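Local coordinates for protein O-phospho-L-seryl-tRNA:Cys-tRNA synthase (Methanocaldococcus jannaschii DSM 2661, PDB 5X6B) that probably converts O-phosphoseryl-tRNA(Cys) to cysteinyl-tRNA(Cys) with the help of a pyridoxal phosphate cofactor, at residues L67-Y78 against L298-H309; G125-I133 against L266-I276. All blocks are in the same frame, centred on the assembly; numbering follows the deposited sequence.

Interaction 1: residues L67-Y78 against L298-H309; sequences LPKEAKKAVYEY and LPIVTLMASFPH
A71 and A305 mark the near point of an antiparallel helix pair, with their CA atoms 4.8 Å apart. The axes of helices 69-77 and 298-305 approach to 8.3 Å at 145° between their N-to-C directions, and the register runs on to Y78 beside L298. No hydrogen bond joins the segments, so the evidence for the pairing is apolar contact. Small residues allow the close approach: A305 CB rests 3.6 Å from A71 CA and also touches the CB of A74. That methyl meets V301 CG1 as well.

Towards the end of helix 69-77, V301 crosses the Y78 side chain at about a right angle. V301 CG1 comes 3.7 Å from Y78 CD2, while CG2 stands over one face of the ring, displaced to its rim. L298 CD1 reaches both V75 CG1 and the Y78 backbone.

T302 sorts its two branches. Its OG1 lies between the backbone N and the carbonyl carbon (chi1 63°) and bonds back to P299 O, 28° out of the carbonyl plane; it also accepts from S260 N. This turns CG2 to the neighbouring helix, 3.6 Å from V75 CG2. S306 OG bonds to A258 O, and together with T302 it ties segment 298-309 to the chain just beyond the cofactor-modified K255. V75 and L298 also pack on W79 and L298 of the second subunit, placing the pair at the dimer interface.

At the other end, N-cap P68 accepts from A71 N and K72 N through its O, while its CB sits over one face of the H309 imidazole, 3.9 Å from H309 CD2.

Interaction 2: residues G125-I133 against L266-I276; sequences GKFIVMHAI and LAFSEEFSDKI
L266 lies under I128 and V129, where strand 264-268 meets helix 122-132. The short axes of 125-132 and 266-268 come within 9.5 Å at an angle of 43°; the backbones are nearest at G125 and L266, and again at A132 and K275. No hydrogen bond crosses between the segments.

Branched aliphatic contacts come first. The L266 side chain, with CG anti to the backbone N (chi1 174°), reaches up to the helix. Its CD2 touches I128 CG2 at 3.8 Å and V129 CG1 at 3.9 Å, crossing both side chains at a slant. I276 supplies the second point of support: its CD1 meets V129 CG1 at 3.8 Å, the two side chains lying alongside each other and pointing the same way. I276 CD1 also meets I128 CG2 and I133 CD1, so it gathers methyls from the helix and from the residue after it. Within its own segment, I276 CG2 stands over one face of the F268 ring, toward its rim.

A second group joins I133 to the short helix 273-276 and its N-cap residue. I133 CD1 contacts F272 CD1 at 3.9 Å, the side chains crossing nearly at right angles, and also K275 CB.

Contacts between carbon and backbone oxygen close the outer end, with K275 CB 3.5 Å from A132 O and A132 CB 3.6 Å from K275 O.

F248 and L227, on neighbouring strands, continue the apolar layer under V129. A helix laid across a seven-stranded mixed sheet, with 264-268 as its antiparallel strand, is characteristic of the large domain of fold-type I pyridoxal phosphate enzymes.

Both contacts are apolar, with no hydrogen bond across either, yet they join different elements. Interaction 1 packs helix on helix and is mostly buried, through alanines at the near point and V301, L298 and Y78 beyond it, with partly exposed P68 and H309 at one end. Interaction 2 packs a helix on a strand next to the edge strand of the main sheet and on the short helix 273-276 after it, grading from buried aliphatic residues to exposed K275. The centres of interactions 1 and 2 lie about 27 Å apart, and the two contacts do not touch; 125-133/266-276 is nested within the chain loop closed by 67-78/298-309. Each also reaches the second subunit, interaction 1 extensively and interaction 2 through R156 of that chain.

Interaction 1: residues L67-Y78 against L298-H309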
loop_
_atom_site.group_PDB
_atom_site.type_symbol
_atom_site.label_atom_id
_atom_site.label_comp_id
_atom_site.label_asym_id
_atom_site.label_seq_id
_atom_site.Cartn_x
_atom_site.Cartn_y
_atom_site.Cartn_z
ATOM N N LEU B 67 8.067 -6.148 -2.548
ATOM C CA LEU B 67 6.685 -6.552 -2.771
ATOM C C LEU B 67 6.583 -7.752 -3.697
ATOM O O LEU B 67 7.181 -7.771 -4.769
ATOM C CB LEU B 67 5.864 -5.392 -3.335
ATOM C CG LEU B 67 5.021 -4.634 -2.306
ATOM C CD1 LEU B 67 5.912 -3.871 -1.335
ATOM C CD2 LEU B 67 4.034 -3.703 -2.997
ATOM N N PRO B 68 5.829 -8.770 -3.266
ATOM C CA PRO B 68 5.490 -9.922 -4.099
ATOM C C PRO B 68 4.377 -9.549 -5.077
ATOM O O PRO B 68 3.649 -8.587 -4.820
ATOM C CB PRO B 68 5.020 -10.962 -3.083
ATOM C CG PRO B 68 4.441 -10.142 -1.974
ATOM C CD PRO B 68 5.272 -8.885 -1.907
ATOM N N LYS B 69 4.246 -10.295 -6.170
ATOM C CA LYS B 69 3.321 -9.934 -7.241
ATOM C C LYS B 69 1.872 -9.846 -6.763
ATOM O O LYS B 69 1.094 -9.055 -7.294
ATOM C CB LYS B 69 3.433 -10.929 -8.401
ATOM C CG LYS B 69 3.197 -12.380 -8.026
ATOM C CD LYS B 69 3.261 -13.271 -9.256
ATOM C CE LYS B 69 3.027 -14.731 -8.906
ATOM N NZ LYS B 69 4.063 -15.229 -7.964
ATOM N N GLU B 70 1.516 -10.645 -5.761
ATOM C CA GLU B 70 0.174 -10.598 -5.181
ATOM C C GLU B 70 -0.131 -9.204 -4.643
ATOM O O GLU B 70 -1.243 -8.698 -4.790
ATOM C CB GLU B 70 0.023 -11.627 -4.054
ATOM C CG GLU B 70 0.267 -13.071 -4.470
ATOM C CD GLU B 70 1.730 -13.467 -4.402
ATOM O OE1 GLU B 70 2.577 -12.581 -4.171
ATOM O OE2 GLU B 70 2.034 -14.665 -4.581
ATOM N N ALA B 71 0.869 -8.584 -4.029
ATOM C CA ALA B 71 0.692 -7.275 -3.425
ATOM C C ALA B 71 0.663 -6.182 -4.483
ATOM O O ALA B 71 -0.078 -5.211 -4.355
ATOM C CB ALA B 71 1.793 -7.004 -2.403
ATOM N N LYS B 72 1.476 -6.335 -5.524
ATOM C CA LYS B 72 1.497 -5.362 -6.611
ATOM C C LYS B 72 0.144 -5.311 -7.319
ATOM O O LYS B 72 -0.334 -4.236 -7.679
ATOM C CB LYS B 72 2.600 -5.687 -7.611
ATOM C CG LYS B 72 4.005 -5.569 -7.058
ATOM C CD LYS B 72 5.014 -5.945 -8.124
ATOM C CE LYS B 72 6.435 -5.851 -7.620
ATOM N NZ LYS B 72 7.382 -6.401 -8.633
ATOM N N LYS B 73 -0.471 -6.474 -7.510
ATOM C CA LYS B 73 -1.806 -6.534 -8.088
ATOM C C LYS B 73 -2.791 -5.795 -7.200
ATOM O O LYS B 73 -3.653 -5.059 -7.685
ATOM C CB LYS B 73 -2.256 -7.980 -8.278
ATOM C CG LYS B 73 -1.403 -8.776 -9.242
ATOM C CD LYS B 73 -1.865 -10.221 -9.302
ATOM C CE LYS B 73 -0.911 -11.061 -10.126
ATOM N NZ LYS B 73 -1.318 -12.489 -10.130
ATOM N N ALA B 74 -2.652 -5.994 -5.894
ATOM C CA ALA B 74 -3.510 -5.338 -4.916
ATOM C C ALA B 74 -3.334 -3.820 -4.965
ATOM O O ALA B 74 -4.296 -3.071 -4.803
ATOM C CB ALA B 74 -3.220 -5.871 -3.522
ATOM N N VAL B 75 -2.103 -3.373 -5.199
ATOM C CA VAL B 75 -1.822 -1.950 -5.380
ATOM C C VAL B 75 -2.596 -1.382 -6.565
ATOM O O VAL B 75 -3.229 -0.333 -6.462
ATOM C CB VAL B 75 -0.315 -1.688 -5.594
ATOM C CG1 VAL B 75 -0.070 -0.234 -5.972
ATOM C CG2 VAL B 75 0.469 -2.048 -4.352
ATOM N N TYR B 76 -2.547 -2.092 -7.689
ATOM C CA TYR B 76 -3.249 -1.673 -8.899
ATOM C C TYR B 76 -4.748 -1.496 -8.653
ATOM O O TYR B 76 -5.381 -0.618 -9.234
ATOM C CB TYR B 76 -3.011 -2.683 -10.026
ATOM C CG TYR B 76 -3.953 -2.524 -11.199
ATOM C CD1 TYR B 76 -3.688 -1.610 -12.212
ATOM C CD2 TYR B 76 -5.114 -3.286 -11.290
ATOM C CE1 TYR B 76 -4.556 -1.460 -13.285
ATOM C CE2 TYR B 76 -5.982 -3.137 -12.346
ATOM C CZ TYR B 76 -5.699 -2.227 -13.344
ATOM O OH TYR B 76 -6.566 -2.094 -14.402
ATOM N N GLU B 77 -5.305 -2.338 -7.791
ATOM C CA GLU B 77 -6.714 -2.255 -7.428
ATOM C C GLU B 77 -7.012 -1.114 -6.462
ATOM O O GLU B 77 -8.142 -0.629 -6.395
ATOM C CB GLU B 77 -7.172 -3.566 -6.799
ATOM C CG GLU B 77 -7.065 -4.747 -7.715
ATOM C CD GLU B 77 -8.043 -4.667 -8.862
ATOM O OE1 GLU B 77 -9.150 -4.121 -8.664
ATOM O OE2 GLU B 77 -7.701 -5.144 -9.964
ATOM N N TYR B 78 -5.998 -0.697 -5.711
ATOM C CA TYR B 78 -6.208 0.202 -4.580
ATOM C C TYR B 78 -5.290 1.429 -4.554
ATOM O O TYR B 78 -4.896 1.848 -3.479
ATOM C CB TYR B 78 -6.019 -0.563 -3.258
ATOM C CG TYR B 78 -7.118 -1.542 -2.876
ATOM C CD1 TYR B 78 -8.196 -1.137 -2.096
ATOM C CD2 TYR B 78 -7.056 -2.876 -3.259
ATOM C CE1 TYR B 78 -9.190 -2.025 -1.728
ATOM C CE2 TYR B 78 -8.047 -3.774 -2.897
ATOM C CZ TYR B 78 -9.108 -3.344 -2.129
ATOM O OH TYR B 78 -10.099 -4.227 -1.768
ATOM N N LEU B 298 -3.016 2.401 1.059
ATOM C CA LEU B 298 -2.222 1.410 0.336
ATOM C C LEU B 298 -1.377 0.435 1.179
ATOM O O LEU B 298 -1.413 -0.770 0.924
ATOM C CB LEU B 298 -1.319 2.147 -0.659
ATOM C CG LEU B 298 -0.858 1.422 -1.915
ATOM C CD1 LEU B 298 -2.031 0.749 -2.605
ATOM C CD2 LEU B 298 -0.190 2.417 -2.848
ATOM N N PRO B 299 -0.611 0.937 2.167
ATOM C CA PRO B 299 0.290 0.011 2.869
ATOM C C PRO B 299 -0.403 -1.163 3.566
ATOM O O PRO B 299 0.133 -2.273 3.550
ATOM C CB PRO B 299 0.975 0.913 3.900
ATOM C CG PRO B 299 0.931 2.269 3.287
ATOM C CD PRO B 299 -0.406 2.327 2.617
ATOM N N ILE B 300 -1.568 -0.934 4.161
ATOM C CA ILE B 300 -2.263 -2.002 4.868
ATOM C C ILE B 300 -2.790 -3.030 3.864
ATOM O O ILE B 300 -2.906 -4.223 4.169
ATOM C CB ILE B 300 -3.421 -1.450 5.748
ATOM C CG1 ILE B 300 -4.023 -2.553 6.621
ATOM C CG2 ILE B 300 -4.503 -0.805 4.899
ATOM C CD1 ILE B 300 -3.047 -3.152 7.603
ATOM N N VAL B 301 -3.082 -2.564 2.656
ATOM C CA VAL B 301 -3.546 -3.445 1.596
ATOM C C VAL B 301 -2.417 -4.355 1.115
ATOM O O VAL B 301 -2.632 -5.541 0.869
ATOM C CB VAL B 301 -4.112 -2.644 0.417
ATOM C CG1 VAL B 301 -4.493 -3.573 -0.736
ATOM C CG2 VAL B 301 -5.313 -1.844 0.876
ATOM N N THR B 302 -1.215 -3.801 0.994
ATOM C CA THR B 302 -0.059 -4.604 0.624
ATOM C C THR B 302 0.276 -5.592 1.739
ATOM O O THR B 302 0.683 -6.721 1.469
ATOM C CB THR B 302 1.173 -3.736 0.317
ATOM O OG1 THR B 302 1.563 -3.005 1.487
ATOM C CG2 THR B 302 0.866 -2.766 -0.808
ATOM N N LEU B 303 0.086 -5.168 2.987
ATOM C CA LEU B 303 0.373 -6.016 4.143
ATOM C C LEU B 303 -0.539 -7.242 4.163
ATOM O O LEU B 303 -0.086 -8.361 4.416
ATOM C CB LEU B 303 0.225 -5.220 5.442
ATOM C CG LEU B 303 0.663 -5.885 6.751
ATOM C CD1 LEU B 303 2.138 -6.257 6.713
ATOM C CD2 LEU B 303 0.381 -4.972 7.935
ATOM N N MET B 304 -1.823 -7.029 3.892
ATOM C CA MET B 304 -2.777 -8.132 3.788
ATOM C C MET B 304 -2.495 -9.008 2.565
ATOM O O MET B 304 -2.691 -10.224 2.598
ATOM C CB MET B 304 -4.211 -7.602 3.722
ATOM C CG MET B 304 -4.724 -6.999 5.024
ATOM S SD MET B 304 -6.464 -6.511 4.920
ATOM C CE MET B 304 -6.353 -5.080 3.851
ATOM N N ALA B 305 -2.034 -8.387 1.485
ATOM C CA ALA B 305 -1.758 -9.114 0.248
ATOM C C ALA B 305 -0.476 -9.945 0.341
ATOM O O ALA B 305 -0.424 -11.074 -0.140
ATOM C CB ALA B 305 -1.677 -8.147 -0.917
ATOM N N SER B 306 0.556 -9.383 0.964
ATOM C CA SER B 306 1.821 -10.088 1.134
ATOM C C SER B 306 1.770 -11.108 2.264
ATOM O O SER B 306 2.721 -11.862 2.466
ATOM C CB SER B 306 2.952 -9.101 1.403
ATOM O OG SER B 306 3.095 -8.192 0.332
ATOM N N PHE B 307 0.664 -11.132 2.997
ATOM C CA PHE B 307 0.587 -11.938 4.208
ATOM C C PHE B 307 0.769 -13.446 3.959
ATOM O O PHE B 307 1.557 -14.081 4.661
ATOM C CB PHE B 307 -0.732 -11.668 4.943
ATOM C CG PHE B 307 -0.853 -12.393 6.251
ATOM C CD1 PHE B 307 0.065 -12.173 7.265
ATOM C CD2 PHE B 307 -1.890 -13.280 6.475
ATOM C CE1 PHE B 307 -0.038 -12.840 8.471
ATOM C CE2 PHE B 307 -2.003 -13.946 7.682
ATOM C CZ PHE B 307 -1.077 -13.727 8.681
ATOM N N PRO B 308 0.061 -14.030 2.969
ATOM C CA PRO B 308 0.307 -15.460 2.730
ATOM C C PRO B 308 1.748 -15.762 2.312
ATOM O O PRO B 308 2.303 -16.781 2.718
ATOM C CB PRO B 308 -0.668 -15.800 1.595
ATOM C CG PRO B 308 -1.737 -14.772 1.699
ATOM C CD PRO B 308 -1.034 -13.522 2.122
ATOM N N HIS B 309 2.339 -14.885 1.507
ATOM C CA HIS B 309 3.740 -15.015 1.130
ATOM C C HIS B 309 4.653 -14.905 2.350
ATOM O O HIS B 309 5.697 -15.550 2.411
ATOM C CB HIS B 309 4.115 -13.953 0.097
ATOM C CG HIS B 309 5.589 -13.828 -0.137
ATOM N ND1 HIS B 309 6.345 -14.834 -0.691
ATOM C CD2 HIS B 309 6.446 -12.803 0.105
ATOM C CE1 HIS B 309 7.607 -14.442 -0.778
ATOM N NE2 HIS B 309 7.690 -13.212 -0.300
#

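Interaction 2: residues G125-I133 against L266-I276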
loop_
_atom_site.group_PDB
_atom_site.type_symbol
_atom_site.label_atom_id
_atom_site.label_comp_id
_atom_site.label_asym_id
_atom_site.label_seq_id
_atom_site.Cartn_x
_atom_site.Cartn_y
_atom_site.Cartn_z
ATOM N N GLY B 125 4.106 2.300 16.978
ATOM C CA GLY B 125 3.712 1.262 17.913
ATOM C C GLY B 125 4.387 1.438 19.262
ATOM O O GLY B 125 3.770 1.231 20.308
ATOM N N LYS B 126 5.658 1.823 19.235
ATOM C CA LYS B 126 6.405 2.073 20.456
ATOM C C LYS B 126 5.852 3.294 21.164
ATOM O O LYS B 126 5.567 3.259 22.362
ATOM C CB LYS B 126 7.890 2.290 20.167
ATOM C CG LYS B 126 8.626 1.108 19.577
ATOM C CD LYS B 126 10.024 1.549 19.193
ATOM C CE LYS B 126 10.786 0.471 18.474
ATOM N NZ LYS B 126 12.104 0.995 18.022
ATOM N N PHE B 127 5.717 4.379 20.407
ATOM C CA PHE B 127 5.220 5.630 20.952
ATOM C C PHE B 127 3.849 5.452 21.583
ATOM O O PHE B 127 3.566 6.029 22.631
ATOM C CB PHE B 127 5.154 6.710 19.878
ATOM C CG PHE B 127 4.552 7.994 20.365
ATOM C CD1 PHE B 127 5.210 8.762 21.316
ATOM C CD2 PHE B 127 3.329 8.429 19.887
ATOM C CE1 PHE B 127 4.659 9.943 21.779
ATOM C CE2 PHE B 127 2.773 9.606 20.341
ATOM C CZ PHE B 127 3.440 10.366 21.290
ATOM N N ILE B 128 3.009 4.640 20.950
ATOM C CA ILE B 128 1.664 4.390 21.451
ATOM C C ILE B 128 1.678 3.768 22.841
ATOM O O ILE B 128 0.994 4.255 23.741
ATOM C CB ILE B 128 0.867 3.481 20.497
ATOM C CG1 ILE B 128 0.378 4.290 19.297
ATOM C CG2 ILE B 128 -0.328 2.871 21.208
ATOM C CD1 ILE B 128 -0.196 3.451 18.199
ATOM N N VAL B 129 2.458 2.707 23.027
ATOM C CA VAL B 129 2.496 2.051 24.331
ATOM C C VAL B 129 3.233 2.921 25.356
ATOM O O VAL B 129 2.890 2.917 26.533
ATOM C CB VAL B 129 3.152 0.646 24.265
ATOM C CG1 VAL B 129 2.354 -0.266 23.351
ATOM C CG2 VAL B 129 4.598 0.729 23.813
ATOM N N MET B 130 4.225 3.680 24.900
ATOM C CA MET B 130 4.943 4.594 25.778
ATOM C C MET B 130 4.029 5.720 26.240
ATOM O O MET B 130 4.241 6.315 27.297
ATOM C CB MET B 130 6.164 5.183 25.071
ATOM C CG MET B 130 7.352 4.254 24.969
ATOM S SD MET B 130 8.744 5.101 24.198
ATOM C CE MET B 130 9.938 3.766 24.086
ATOM N N HIS B 131 3.012 6.007 25.436
ATOM C CA HIS B 131 2.135 7.141 25.685
ATOM C C HIS B 131 0.896 6.735 26.473
ATOM O O HIS B 131 0.329 7.542 27.210
ATOM C CB HIS B 131 1.733 7.787 24.358
ATOM C CG HIS B 131 0.968 9.064 24.509
ATOM N ND1 HIS B 131 -0.409 9.101 24.564
ATOM C CD2 HIS B 131 1.386 10.345 24.611
ATOM C CE1 HIS B 131 -0.806 10.355 24.699
ATOM N NE2 HIS B 131 0.264 11.130 24.732
ATOM N N ALA B 132 0.487 5.479 26.328
ATOM C CA ALA B 132 -0.766 5.011 26.912
ATOM C C ALA B 132 -0.575 4.078 28.108
ATOM O O ALA B 132 -1.535 3.763 28.812
ATOM C CB ALA B 132 -1.601 4.320 25.852
ATOM N N ILE B 133 0.654 3.625 28.332
ATOM C CA ILE B 133 0.929 2.701 29.431
ATOM C C ILE B 133 1.776 3.380 30.495
ATOM O O ILE B 133 1.424 3.391 31.671
ATOM C CB ILE B 133 1.643 1.425 28.939
ATOM C CG1 ILE B 133 0.862 0.794 27.782
ATOM C CG2 ILE B 133 1.827 0.433 30.078
ATOM C CD1 ILE B 133 -0.580 0.475 28.119
ATOM N N LEU B 266 0.965 -3.485 15.987
ATOM C CA LEU B 266 1.142 -3.501 17.430
ATOM C C LEU B 266 0.285 -4.618 17.996
ATOM O O LEU B 266 -0.940 -4.579 17.899
ATOM C CB LEU B 266 0.766 -2.157 18.056
ATOM C CG LEU B 266 0.772 -2.078 19.589
ATOM C CD1 LEU B 266 2.136 -2.453 20.155
ATOM C CD2 LEU B 266 0.368 -0.688 20.063
ATOM N N ALA B 267 0.934 -5.630 18.558
ATOM C CA ALA B 267 0.215 -6.725 19.192
ATOM C C ALA B 267 0.329 -6.583 20.700
ATOM O O ALA B 267 1.348 -6.115 21.206
ATOM C CB ALA B 267 0.755 -8.066 18.731
ATOM N N PHE B 268 -0.716 -6.982 21.417
ATOM C CA PHE B 268 -0.748 -6.783 22.862
ATOM C C PHE B 268 -1.733 -7.712 23.566
ATOM O O PHE B 268 -2.684 -8.210 22.960
ATOM C CB PHE B 268 -1.082 -5.322 23.187
ATOM C CG PHE B 268 -2.357 -4.826 22.550
ATOM C CD1 PHE B 268 -3.570 -4.943 23.212
ATOM C CD2 PHE B 268 -2.338 -4.233 21.296
ATOM C CE1 PHE B 268 -4.740 -4.484 22.634
ATOM C CE2 PHE B 268 -3.507 -3.775 20.712
ATOM C CZ PHE B 268 -4.708 -3.901 21.382
ATOM N N SER B 269 -1.495 -7.932 24.855
ATOM C CA SER B 269 -2.341 -8.798 25.667
ATOM C C SER B 269 -3.641 -8.105 26.058
ATOM O O SER B 269 -3.696 -6.874 26.138
ATOM C CB SER B 269 -1.595 -9.235 26.927
ATOM O OG SER B 269 -1.278 -8.117 27.741
ATOM N N GLU B 270 -4.677 -8.902 26.316
ATOM C CA GLU B 270 -5.970 -8.384 26.761
ATOM C C GLU B 270 -5.834 -7.497 27.998
ATOM O O GLU B 270 -6.613 -6.562 28.193
ATOM C CB GLU B 270 -6.933 -9.540 27.050
ATOM C CG GLU B 270 -8.304 -9.120 27.581
ATOM C CD GLU B 270 -9.150 -8.387 26.549
ATOM O OE1 GLU B 270 -8.767 -8.366 25.360
ATOM O OE2 GLU B 270 -10.205 -7.833 26.928
ATOM N N GLU B 271 -4.830 -7.790 28.820
ATOM C CA GLU B 271 -4.576 -7.045 30.048
ATOM C C GLU B 271 -4.388 -5.553 29.784
ATOM O O GLU B 271 -4.844 -4.717 30.562
ATOM C CB GLU B 271 -3.345 -7.614 30.760
ATOM C CG GLU B 271 -2.991 -6.927 32.068
ATOM C CD GLU B 271 -1.752 -7.514 32.719
ATOM O OE1 GLU B 271 -1.198 -8.490 32.171
ATOM O OE2 GLU B 271 -1.328 -7.002 33.776
ATOM N N PHE B 272 -3.730 -5.221 28.678
ATOM C CA PHE B 272 -3.453 -3.826 28.353
ATOM C C PHE B 272 -4.356 -3.287 27.244
ATOM O O PHE B 272 -4.101 -2.212 26.702
ATOM C CB PHE B 272 -1.993 -3.656 27.936
ATOM C CG PHE B 272 -1.009 -3.982 29.017
ATOM C CD1 PHE B 272 -0.548 -2.996 29.872
ATOM C CD2 PHE B 272 -0.533 -5.274 29.172
ATOM C CE1 PHE B 272 0.370 -3.294 30.866
ATOM C CE2 PHE B 272 0.380 -5.579 30.160
ATOM C CZ PHE B 272 0.834 -4.588 31.012
ATOM N N SER B 273 -5.404 -4.032 26.910
ATOM C CA SER B 273 -6.306 -3.641 25.829
ATOM C C SER B 273 -7.000 -2.306 26.111
ATOM O O SER B 273 -7.084 -1.445 25.233
ATOM C CB SER B 273 -7.350 -4.735 25.595
ATOM O OG SER B 273 -8.249 -4.372 24.562
ATOM N N ASP B 274 -7.475 -2.139 27.342
ATOM C CA ASP B 274 -8.263 -0.969 27.730
ATOM C C ASP B 274 -7.525 0.356 27.556
ATOM O O ASP B 274 -8.145 1.390 27.307
ATOM C CB ASP B 274 -8.720 -1.101 29.184
ATOM C CG ASP B 274 -9.746 -2.203 29.377
ATOM O OD1 ASP B 274 -10.350 -2.642 28.375
ATOM O OD2 ASP B 274 -9.952 -2.621 30.537
ATOM N N LYS B 275 -6.207 0.332 27.696
ATOM C CA LYS B 275 -5.426 1.557 27.585
ATOM C C LYS B 275 -4.982 1.811 26.149
ATOM O O LYS B 275 -4.945 2.955 25.696
ATOM C CB LYS B 275 -4.215 1.499 28.516
ATOM C CG LYS B 275 -4.462 0.680 29.769
ATOM C CD LYS B 275 -3.731 1.264 30.968
ATOM C CE LYS B 275 -4.106 0.530 32.247
ATOM N NZ LYS B 275 -2.925 0.298 33.122
ATOM N N ILE B 276 -4.646 0.744 25.433
ATOM C CA ILE B 276 -4.257 0.875 24.039
ATOM C C ILE B 276 -5.469 1.267 23.209
ATOM O O ILE B 276 -5.430 2.241 22.457
ATOM C CB ILE B 276 -3.649 -0.430 23.487
ATOM C CG1 ILE B 276 -2.396 -0.820 24.278
ATOM C CG2 ILE B 276 -3.315 -0.276 22.015
ATOM C CD1 ILE B 276 -1.276 0.195 24.193
#